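Local coordinates for SusD-like protein BACOVA_02651 (PDB 5E75), which binds polysaccharide at the cell surface and probably mediates capture of xyloglucan before its transport into the periplasm for degradation, at residues T202-R212 and Y367-N375; Y447-D455 and F462-F472. All blocks are in the same frame, centred on the assembly; numbering follows the deposited sequence.

Interaction 1: residues T202-R212 and Y367-N375; sequences TRDEGDLELAR and YAEACLGNN
Helix 205-212 and helix 367-372 run roughly antiparallel, their axes 8.7 Å apart at an angle of 147°. Leu208 lies opposite Ala370, and Arg203, ahead of the first helix, meets Asn374, beyond the end of the second. Ala211 CB and Ala370 CB touch where the helices face each other. Leu208 lays CD1 against Gly373 CA at 3.6 Å. Gly373 has positive phi and lies in a type II' beta turn from Leu372 to Asn375. The contact packs two helices and their flanking residues in the helical body of a SusD-family protein, whose sequence belongs to the TPR clan. At the turn, the Asn374 amide pairs with the backbone of Arg203. Asn374 OD1 accepts from Arg203 N at 2.8 Å, and Asn374 ND2 donates to Arg203 O at 2.8 Å; both bonds are nearly straight. ND2 also donates to Glu205 OE2, meeting it from above the carboxylate plane, so three bonds fix the amide's rotation. Arg203 forms an end-on salt bridge with Glu369: Arg203 NH1 (2.8 Å) and NH2 (3.0 Å) both donate to Glu369 OE2, which also accepts from Trp428. Arg212 bends at chi3 (-64°), which brings Arg212 NH1 to Ala370 O at 3.0 Å, while its NH2 forms a salt bridge with Glu209 OE1.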
loop_
_atom_site.group_PDB
_atom_site.type_symbol
_atom_site.label_atom_id
_atom_site.label_comp_id
_atom_site.label_asym_id
_atom_site.label_seq_id
_atom_site.Cartn_x
_atom_site.Cartn_y
_atom_site.Cartn_z
ATOM N N THR A 202 8.813 6.341 22.840
ATOM C CA THR A 202 9.089 4.941 23.142
ATOM C C THR A 202 7.924 4.072 22.676
ATOM O O THR A 202 6.806 4.560 22.492
ATOM C CB THR A 202 9.394 4.693 24.637
ATOM O OG1 THR A 202 8.194 4.810 25.400
ATOM C CG2 THR A 202 10.428 5.677 25.159
ATOM N N ARG A 203 8.212 2.798 22.439
ATOM C CA ARG A 203 7.207 1.840 22.007
ATOM C C ARG A 203 6.775 0.950 23.169
ATOM O O ARG A 203 7.596 0.336 23.852
ATOM C CB ARG A 203 7.728 1.016 20.833
ATOM C CG ARG A 203 7.768 1.829 19.536
ATOM C CD ARG A 203 8.251 1.041 18.308
ATOM N NE ARG A 203 7.549 1.471 17.112
ATOM C CZ ARG A 203 7.953 1.279 15.866
ATOM N NH1 ARG A 203 9.115 0.693 15.589
ATOM N NH2 ARG A 203 7.182 1.723 14.870
ATOM N N ASP A 204 5.466 0.896 23.389
ATOM C CA ASP A 204 4.882 0.102 24.461
ATOM C C ASP A 204 5.326 -1.344 24.364
ATOM O O ASP A 204 5.143 -1.988 23.338
ATOM C CB ASP A 204 3.369 0.183 24.340
ATOM C CG ASP A 204 2.663 -0.525 25.465
ATOM O OD1 ASP A 204 2.528 0.106 26.539
ATOM O OD2 ASP A 204 2.240 -1.679 25.273
ATOM N N GLU A 205 5.869 -1.881 25.452
ATOM C CA GLU A 205 6.411 -3.230 25.426
ATOM C C GLU A 205 5.314 -4.293 25.294
ATOM O O GLU A 205 5.537 -5.352 24.709
ATOM C CB GLU A 205 7.274 -3.446 26.681
ATOM C CG GLU A 205 8.546 -2.571 26.718
ATOM C CD GLU A 205 9.653 -3.061 25.794
ATOM O OE1 GLU A 205 9.498 -4.154 25.197
ATOM O OE2 GLU A 205 10.690 -2.355 25.676
ATOM N N GLY A 206 4.125 -4.012 25.816
ATOM C CA GLY A 206 3.007 -4.916 25.642
ATOM C C GLY A 206 2.607 -5.060 24.184
ATOM O O GLY A 206 2.430 -6.172 23.695
ATOM N N ASP A 207 2.470 -3.932 23.501
ATOM C CA ASP A 207 2.129 -3.957 22.087
ATOM C C ASP A 207 3.254 -4.576 21.257
ATOM O O ASP A 207 2.974 -5.296 20.305
ATOM C CB ASP A 207 1.794 -2.556 21.566
ATOM C CG ASP A 207 0.410 -2.051 21.997
ATOM O OD1 ASP A 207 -0.406 -2.812 22.579
ATOM O OD2 ASP A 207 0.129 -0.872 21.714
ATOM N N LEU A 208 4.516 -4.304 21.608
ATOM C CA LEU A 208 5.642 -4.940 20.920
ATOM C C LEU A 208 5.579 -6.455 21.053
ATOM O O LEU A 208 5.809 -7.197 20.098
ATOM C CB LEU A 208 6.980 -4.411 21.431
ATOM C CG LEU A 208 7.357 -2.990 21.021
ATOM C CD1 LEU A 208 8.618 -2.562 21.773
ATOM C CD2 LEU A 208 7.584 -2.913 19.517
ATOM N N GLU A 209 5.275 -6.920 22.259
ATOM C CA GLU A 209 5.193 -8.348 22.500
ATOM C C GLU A 209 4.082 -8.970 21.657
ATOM O O GLU A 209 4.272 -10.010 21.045
ATOM C CB GLU A 209 4.976 -8.621 23.993
ATOM C CG GLU A 209 4.790 -10.083 24.346
ATOM C CD GLU A 209 5.968 -10.949 23.956
ATOM O OE1 GLU A 209 7.099 -10.422 23.861
ATOM O OE2 GLU A 209 5.766 -12.162 23.736
ATOM N N LEU A 210 2.913 -8.339 21.638
ATOM C CA LEU A 210 1.819 -8.835 20.813
ATOM C C LEU A 210 2.151 -8.830 19.309
ATOM O O LEU A 210 1.864 -9.795 18.609
ATOM C CB LEU A 210 0.548 -8.034 21.096
ATOM C CG LEU A 210 -0.087 -8.328 22.461
ATOM C CD1 LEU A 210 -1.067 -7.226 22.859
ATOM C CD2 LEU A 210 -0.765 -9.664 22.442
ATOM N N ALA A 211 2.779 -7.765 18.819
ATOM C CA ALA A 211 3.219 -7.719 17.426
ATOM C C ALA A 211 4.164 -8.884 17.118
ATOM O O ALA A 211 4.058 -9.542 16.084
ATOM C CB ALA A 211 3.893 -6.395 17.139
ATOM N N ARG A 212 5.101 -9.140 18.032
ATOM C CA ARG A 212 6.021 -10.268 17.844
ATOM C C ARG A 212 5.292 -11.603 17.845
ATOM O O ARG A 212 5.594 -12.484 17.053
ATOM C CB ARG A 212 7.097 -10.293 18.928
ATOM C CG ARG A 212 8.153 -9.215 18.776
ATOM C CD ARG A 212 9.320 -9.466 19.702
ATOM N NE ARG A 212 8.964 -9.401 21.119
ATOM C CZ ARG A 212 9.081 -8.317 21.885
ATOM N NH1 ARG A 212 9.518 -7.170 21.391
ATOM N NH2 ARG A 212 8.762 -8.377 23.170
ATOM N N TYR A 367 7.948 -8.175 11.806
ATOM C CA TYR A 367 8.505 -8.966 12.891
ATOM C C TYR A 367 9.883 -8.415 13.294
ATOM O O TYR A 367 10.164 -8.223 14.483
ATOM C CB TYR A 367 8.607 -10.430 12.451
ATOM C CG TYR A 367 9.071 -11.416 13.510
ATOM C CD1 TYR A 367 8.908 -11.162 14.863
ATOM C CD2 TYR A 367 9.655 -12.610 13.133
ATOM C CE1 TYR A 367 9.336 -12.073 15.824
ATOM C CE2 TYR A 367 10.088 -13.524 14.085
ATOM C CZ TYR A 367 9.922 -13.246 15.425
ATOM O OH TYR A 367 10.360 -14.159 16.364
ATOM N N ALA A 368 10.734 -8.126 12.311
ATOM C CA ALA A 368 12.049 -7.579 12.602
ATOM C C ALA A 368 11.956 -6.280 13.391
ATOM O O ALA A 368 12.683 -6.068 14.368
ATOM C CB ALA A 368 12.844 -7.356 11.309
ATOM N N GLU A 369 11.063 -5.388 12.976
ATOM C CA GLU A 369 10.933 -4.091 13.626
ATOM C C GLU A 369 10.403 -4.260 15.049
ATOM O O GLU A 369 10.809 -3.543 15.976
ATOM C CB GLU A 369 10.034 -3.152 12.793
ATOM C CG GLU A 369 9.962 -1.729 13.299
ATOM C CD GLU A 369 9.189 -0.780 12.381
ATOM O OE1 GLU A 369 8.891 -1.152 11.232
ATOM O OE2 GLU A 369 8.921 0.360 12.815
ATOM N N ALA A 370 9.490 -5.209 15.240
ATOM C CA ALA A 370 8.958 -5.466 16.577
ATOM C C ALA A 370 10.013 -6.099 17.494
ATOM O O ALA A 370 9.981 -5.869 18.707
ATOM C CB ALA A 370 7.710 -6.331 16.510
ATOM N N CYS A 371 10.940 -6.870 16.924
ATOM C CA CYS A 371 12.074 -7.391 17.698
ATOM C C CYS A 371 13.085 -6.293 18.051
ATOM O O CYS A 371 13.624 -6.272 19.166
ATOM C CB CYS A 371 12.759 -8.536 16.953
ATOM S SG CYS A 371 11.793 -10.039 16.858
ATOM N N LEU A 372 13.350 -5.372 17.129
ATOM C CA LEU A 372 14.177 -4.214 17.441
ATOM C C LEU A 372 13.612 -3.461 18.648
ATOM O O LEU A 372 14.345 -3.110 19.583
ATOM C CB LEU A 372 14.254 -3.310 16.222
ATOM C CG LEU A 372 14.993 -1.986 16.415
ATOM C CD1 LEU A 372 16.485 -2.190 16.648
ATOM C CD2 LEU A 372 14.778 -1.068 15.216
ATOM N N GLY A 373 12.302 -3.229 18.639
ATOM C CA GLY A 373 11.634 -2.645 19.787
ATOM C C GLY A 373 12.228 -1.303 20.146
ATOM O O GLY A 373 12.343 -0.441 19.299
ATOM N N ASN A 374 12.614 -1.149 21.413
ATOM C CA ASN A 374 13.173 0.096 21.911
ATOM C C ASN A 374 14.690 0.080 21.944
ATOM O O ASN A 374 15.322 1.050 22.380
ATOM C CB ASN A 374 12.633 0.379 23.306
ATOM C CG ASN A 374 11.166 0.744 23.280
ATOM O OD1 ASN A 374 10.781 1.664 22.572
ATOM N ND2 ASN A 374 10.350 0.019 24.024
ATOM N N ASN A 375 15.281 -1.003 21.457
ATOM C CA ASN A 375 16.739 -1.050 21.360
ATOM C C ASN A 375 17.249 -0.286 20.143
ATOM O O ASN A 375 16.535 -0.116 19.151
ATOM C CB ASN A 375 17.208 -2.499 21.353
ATOM C CG ASN A 375 17.002 -3.174 22.698
ATOM O OD1 ASN A 375 17.287 -2.589 23.746
ATOM N ND2 ASN A 375 16.481 -4.378 22.679
HETATM O O HOH W 1 11.162 -0.778 16.853
HETATM O O HOH W 2 12.749 -3.361 23.259
#

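Interaction 2: residues Y447-D455 and F462-F472; sequences YRTDAIIKD and FGKYDTDGTTF
Gly463 O is gripped by two donors from the other segment. Thr449 OG1 donates to Gly463 O at 2.6 Å and Ala451 N at 2.9 Å, and they arrive from opposite faces of the carbonyl plane. The threonine hydroxyl gets there because OG1 stands opposite the backbone N across the CA-CB bond (chi1 -154°). The return bond, Gly463 N to Ala451 O, is also 2.9 Å and completes the hydrogen-bonded pair of Ala451 with Gly463. Asp450 and Ala451 both face Gly463, which makes a classic beta bulge. The two strands form a beta hairpin, and strand 472-474 joins as the third strand of a small antiparallel sheet. The N-to-C directions of the short strand segments 451-454 and 462-465 lie 111° apart, far from the 180° of straight antiparallel strands. Ile452 and Phe462 form the next, non-hydrogen-bonded pair. Ile452 CG1 rests 3.8 Å from Phe462 CD2, and helix 286-291 touches both side chains. Ala451 points to the other face of the sheet, where its CB packs against Tyr465 CE2 at 3.7 Å and Phe472 CE1 at 3.9 Å. Ile453 comes from the opposite direction to Phe472 and sets CD1 over the centre of the ring, a CH-pi contact 3.5 Å from the centroid. The ring turns its edge to Ala451 O. With an alanine here in place of the Phe472 ring, Ile453 CD1 is likely to lose the face it rests on, and a gap would probably open beside Ala451 CB. Ile453 CG2 meets Tyr465 at the hydroxyl end, next to OH.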
loop_
_atom_site.group_PDB
_atom_site.type_symbol
_atom_site.label_atom_id
_atom_site.label_comp_id
_atom_site.label_asym_id
_atom_site.label_seq_id
_atom_site.Cartn_x
_atom_site.Cartn_y
_atom_site.Cartn_z
ATOM N N TYR A 447 11.857 17.974 -6.411
ATOM C CA TYR A 447 13.016 18.031 -7.298
ATOM C C TYR A 447 12.986 16.826 -8.214
ATOM O O TYR A 447 12.713 15.712 -7.781
ATOM C CB TYR A 447 14.324 17.999 -6.518
ATOM C CG TYR A 447 14.699 19.282 -5.841
ATOM C CD1 TYR A 447 14.084 19.675 -4.665
ATOM C CD2 TYR A 447 15.693 20.092 -6.372
ATOM C CE1 TYR A 447 14.440 20.861 -4.040
ATOM C CE2 TYR A 447 16.056 21.264 -5.757
ATOM C CZ TYR A 447 15.425 21.649 -4.598
ATOM O OH TYR A 447 15.806 22.821 -3.990
ATOM N N ARG A 448 13.267 17.053 -9.484
ATOM C CA ARG A 448 13.301 15.995 -10.485
ATOM C C ARG A 448 14.405 16.419 -11.435
ATOM O O ARG A 448 14.971 17.499 -11.278
ATOM C CB ARG A 448 11.956 15.880 -11.200
ATOM C CG ARG A 448 11.532 17.181 -11.845
ATOM C CD ARG A 448 10.096 17.184 -12.269
ATOM N NE ARG A 448 9.616 18.536 -12.553
ATOM C CZ ARG A 448 9.569 19.085 -13.766
ATOM N NH1 ARG A 448 9.980 18.409 -14.834
ATOM N NH2 ARG A 448 9.105 20.321 -13.910
ATOM N N THR A 449 14.737 15.582 -12.405
ATOM C CA THR A 449 15.858 15.912 -13.276
ATOM C C THR A 449 15.653 15.276 -14.641
ATOM O O THR A 449 14.985 14.255 -14.759
ATOM C CB THR A 449 17.183 15.513 -12.612
ATOM O OG1 THR A 449 18.245 16.328 -13.127
ATOM C CG2 THR A 449 17.503 14.032 -12.789
ATOM N N ASP A 450 16.216 15.907 -15.669
ATOM C CA ASP A 450 15.952 15.520 -17.046
ATOM C C ASP A 450 16.554 14.189 -17.441
ATOM O O ASP A 450 15.964 13.454 -18.242
ATOM C CB ASP A 450 16.534 16.555 -18.000
ATOM C CG ASP A 450 15.682 17.789 -18.133
ATOM O OD1 ASP A 450 14.492 17.764 -17.764
ATOM O OD2 ASP A 450 16.219 18.793 -18.651
ATOM N N ALA A 451 17.736 13.879 -16.914
ATOM C CA ALA A 451 18.454 12.694 -17.334
ATOM C C ALA A 451 19.014 11.897 -16.179
ATOM O O ALA A 451 19.733 12.413 -15.322
ATOM C CB ALA A 451 19.592 13.072 -18.302
ATOM N N ILE A 452 18.674 10.619 -16.191
ATOM C CA ILE A 452 19.223 9.644 -15.276
ATOM C C ILE A 452 19.868 8.576 -16.142
ATOM O O ILE A 452 19.201 7.958 -16.971
ATOM C CB ILE A 452 18.121 9.035 -14.398
ATOM C CG1 ILE A 452 17.452 10.142 -13.574
ATOM C CG2 ILE A 452 18.700 7.962 -13.505
ATOM C CD1 ILE A 452 16.252 9.659 -12.793
ATOM N N ILE A 453 21.168 8.386 -15.984
ATOM C CA ILE A 453 21.906 7.423 -16.802
ATOM C C ILE A 453 22.775 6.541 -15.918
ATOM O O ILE A 453 22.899 6.794 -14.720
ATOM C CB ILE A 453 22.769 8.140 -17.869
ATOM C CG1 ILE A 453 23.817 9.032 -17.212
ATOM C CG2 ILE A 453 21.867 8.972 -18.773
ATOM C CD1 ILE A 453 24.821 9.629 -18.203
ATOM N N LYS A 454 23.365 5.502 -16.506
ATOM C CA LYS A 454 24.235 4.587 -15.765
ATOM C C LYS A 454 25.669 4.601 -16.249
ATOM O O LYS A 454 25.926 4.829 -17.429
ATOM C CB LYS A 454 23.724 3.159 -15.872
ATOM C CG LYS A 454 22.421 2.954 -15.181
ATOM C CD LYS A 454 21.760 1.697 -15.662
ATOM C CE LYS A 454 20.317 1.684 -15.178
ATOM N NZ LYS A 454 19.541 0.604 -15.801
ATOM N N ASP A 455 26.594 4.354 -15.324
ATOM C CA ASP A 455 27.993 4.136 -15.683
ATOM C C ASP A 455 28.280 2.647 -15.877
ATOM O O ASP A 455 27.389 1.808 -15.728
ATOM C CB ASP A 455 28.950 4.758 -14.654
ATOM C CG ASP A 455 28.829 4.146 -13.262
ATOM O OD1 ASP A 455 28.495 2.950 -13.133
ATOM O OD2 ASP A 455 29.087 4.874 -12.285
ATOM N N PHE A 462 22.614 11.399 -11.939
ATOM C CA PHE A 462 21.472 12.302 -12.038
ATOM C C PHE A 462 21.925 13.666 -12.541
ATOM O O PHE A 462 22.895 14.234 -12.027
ATOM C CB PHE A 462 20.787 12.467 -10.665
ATOM C CG PHE A 462 20.350 11.169 -10.032
ATOM C CD1 PHE A 462 21.226 10.429 -9.261
ATOM C CD2 PHE A 462 19.065 10.686 -10.214
ATOM C CE1 PHE A 462 20.828 9.236 -8.684
ATOM C CE2 PHE A 462 18.674 9.499 -9.639
ATOM C CZ PHE A 462 19.550 8.773 -8.889
ATOM N N GLY A 463 21.225 14.188 -13.542
ATOM C CA GLY A 463 21.546 15.491 -14.092
ATOM C C GLY A 463 20.700 15.820 -15.305
ATOM O O GLY A 463 19.498 15.591 -15.332
ATOM N N LYS A 464 21.333 16.367 -16.338
ATOM C CA LYS A 464 20.616 16.746 -17.545
ATOM C C LYS A 464 21.566 16.697 -18.723
ATOM O O LYS A 464 22.768 16.504 -18.547
ATOM C CB LYS A 464 20.028 18.154 -17.417
ATOM C CG LYS A 464 21.057 19.273 -17.444
ATOM C CD LYS A 464 20.412 20.621 -17.171
ATOM C CE LYS A 464 19.804 21.220 -18.429
ATOM N NZ LYS A 464 19.011 22.445 -18.129
ATOM N N TYR A 465 21.024 16.845 -19.921
ATOM C CA TYR A 465 21.868 17.004 -21.103
ATOM C C TYR A 465 22.057 18.485 -21.429
ATOM O O TYR A 465 21.244 19.327 -21.057
ATOM C CB TYR A 465 21.274 16.261 -22.297
ATOM C CG TYR A 465 21.421 14.759 -22.194
ATOM C CD1 TYR A 465 22.669 14.149 -22.264
ATOM C CD2 TYR A 465 20.312 13.955 -22.020
ATOM C CE1 TYR A 465 22.801 12.775 -22.167
ATOM C CE2 TYR A 465 20.433 12.589 -21.918
ATOM C CZ TYR A 465 21.669 12.002 -21.992
ATOM O OH TYR A 465 21.771 10.638 -21.896
ATOM N N ASP A 466 23.156 18.796 -22.107
ATOM C CA ASP A 466 23.398 20.153 -22.588
ATOM C C ASP A 466 22.457 20.379 -23.765
ATOM O O ASP A 466 21.639 19.512 -24.088
ATOM C CB ASP A 466 24.861 20.301 -23.031
ATOM C CG ASP A 466 25.381 21.739 -22.952
ATOM O OD1 ASP A 466 24.634 22.671 -22.586
ATOM O OD2 ASP A 466 26.571 21.931 -23.280
ATOM N N THR A 467 22.583 21.533 -24.414
ATOM C CA THR A 467 21.738 21.868 -25.559
ATOM C C THR A 467 21.762 20.781 -26.639
ATOM O O THR A 467 20.770 20.573 -27.331
ATOM C CB THR A 467 22.166 23.202 -26.198
ATOM O OG1 THR A 467 23.471 23.062 -26.771
ATOM C CG2 THR A 467 22.183 24.321 -25.164
ATOM N N ASP A 468 22.887 20.080 -26.768
ATOM C CA ASP A 468 23.036 19.045 -27.794
ATOM C C ASP A 468 22.265 17.753 -27.496
ATOM O O ASP A 468 22.161 16.874 -28.353
ATOM C CB ASP A 468 24.526 18.735 -28.047
ATOM C CG ASP A 468 25.255 18.222 -26.810
ATOM O OD1 ASP A 468 24.602 17.827 -25.821
ATOM O OD2 ASP A 468 26.505 18.203 -26.833
ATOM N N GLY A 469 21.731 17.634 -26.283
ATOM C CA GLY A 469 20.949 16.468 -25.912
ATOM C C GLY A 469 21.757 15.186 -25.778
ATOM O O GLY A 469 21.181 14.100 -25.660
ATOM N N THR A 470 23.086 15.305 -25.788
ATOM C CA THR A 470 23.967 14.135 -25.728
ATOM C C THR A 470 25.051 14.264 -24.658
ATOM O O THR A 470 25.518 13.264 -24.120
ATOM C CB THR A 470 24.659 13.897 -27.081
ATOM O OG1 THR A 470 25.376 15.079 -27.461
ATOM C CG2 THR A 470 23.640 13.551 -28.156
ATOM N N THR A 471 25.452 15.494 -24.363
ATOM C CA THR A 471 26.482 15.752 -23.366
ATOM C C THR A 471 25.867 15.843 -21.973
ATOM O O THR A 471 25.134 16.779 -21.663
ATOM C CB THR A 471 27.243 17.062 -23.691
ATOM O OG1 THR A 471 27.861 16.939 -24.978
ATOM C CG2 THR A 471 28.316 17.352 -22.655
ATOM N N PHE A 472 26.200 14.873 -21.134
ATOM C CA PHE A 472 25.598 14.768 -19.811
ATOM C C PHE A 472 26.253 15.728 -18.815
ATOM O O PHE A 472 27.482 15.815 -18.727
ATOM C CB PHE A 472 25.698 13.322 -19.338
ATOM C CG PHE A 472 25.071 13.069 -17.999
ATOM C CD1 PHE A 472 23.693 13.044 -17.850
ATOM C CD2 PHE A 472 25.866 12.822 -16.889
ATOM C CE1 PHE A 472 23.121 12.791 -16.606
ATOM C CE2 PHE A 472 25.300 12.568 -15.654
ATOM C CZ PHE A 472 23.928 12.554 -15.513
#

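How the interactions relate
From the N terminus, the chain runs through a series of helices, the last of them 180-195, before it enters helix 205-221. It returns to this helix at helix 360-372, where interaction 1 closes a long loop of 154 intervening residues. That loop holds both helices and strands. The chain then continues through helices 382-393, 404-415, 421-431 and 433-441 before reaching interaction 2. There the closure is local, with six residues between 447-455 and 462-472. The two contacts follow in series and neither nest nor cross. Interaction 1 brings together helices far apart in sequence. Interaction 2 joins the hairpin strands of a small three-stranded sheet farther from the chain centre. Their centres are about 44 Å apart, their nearest atoms about 25 Å.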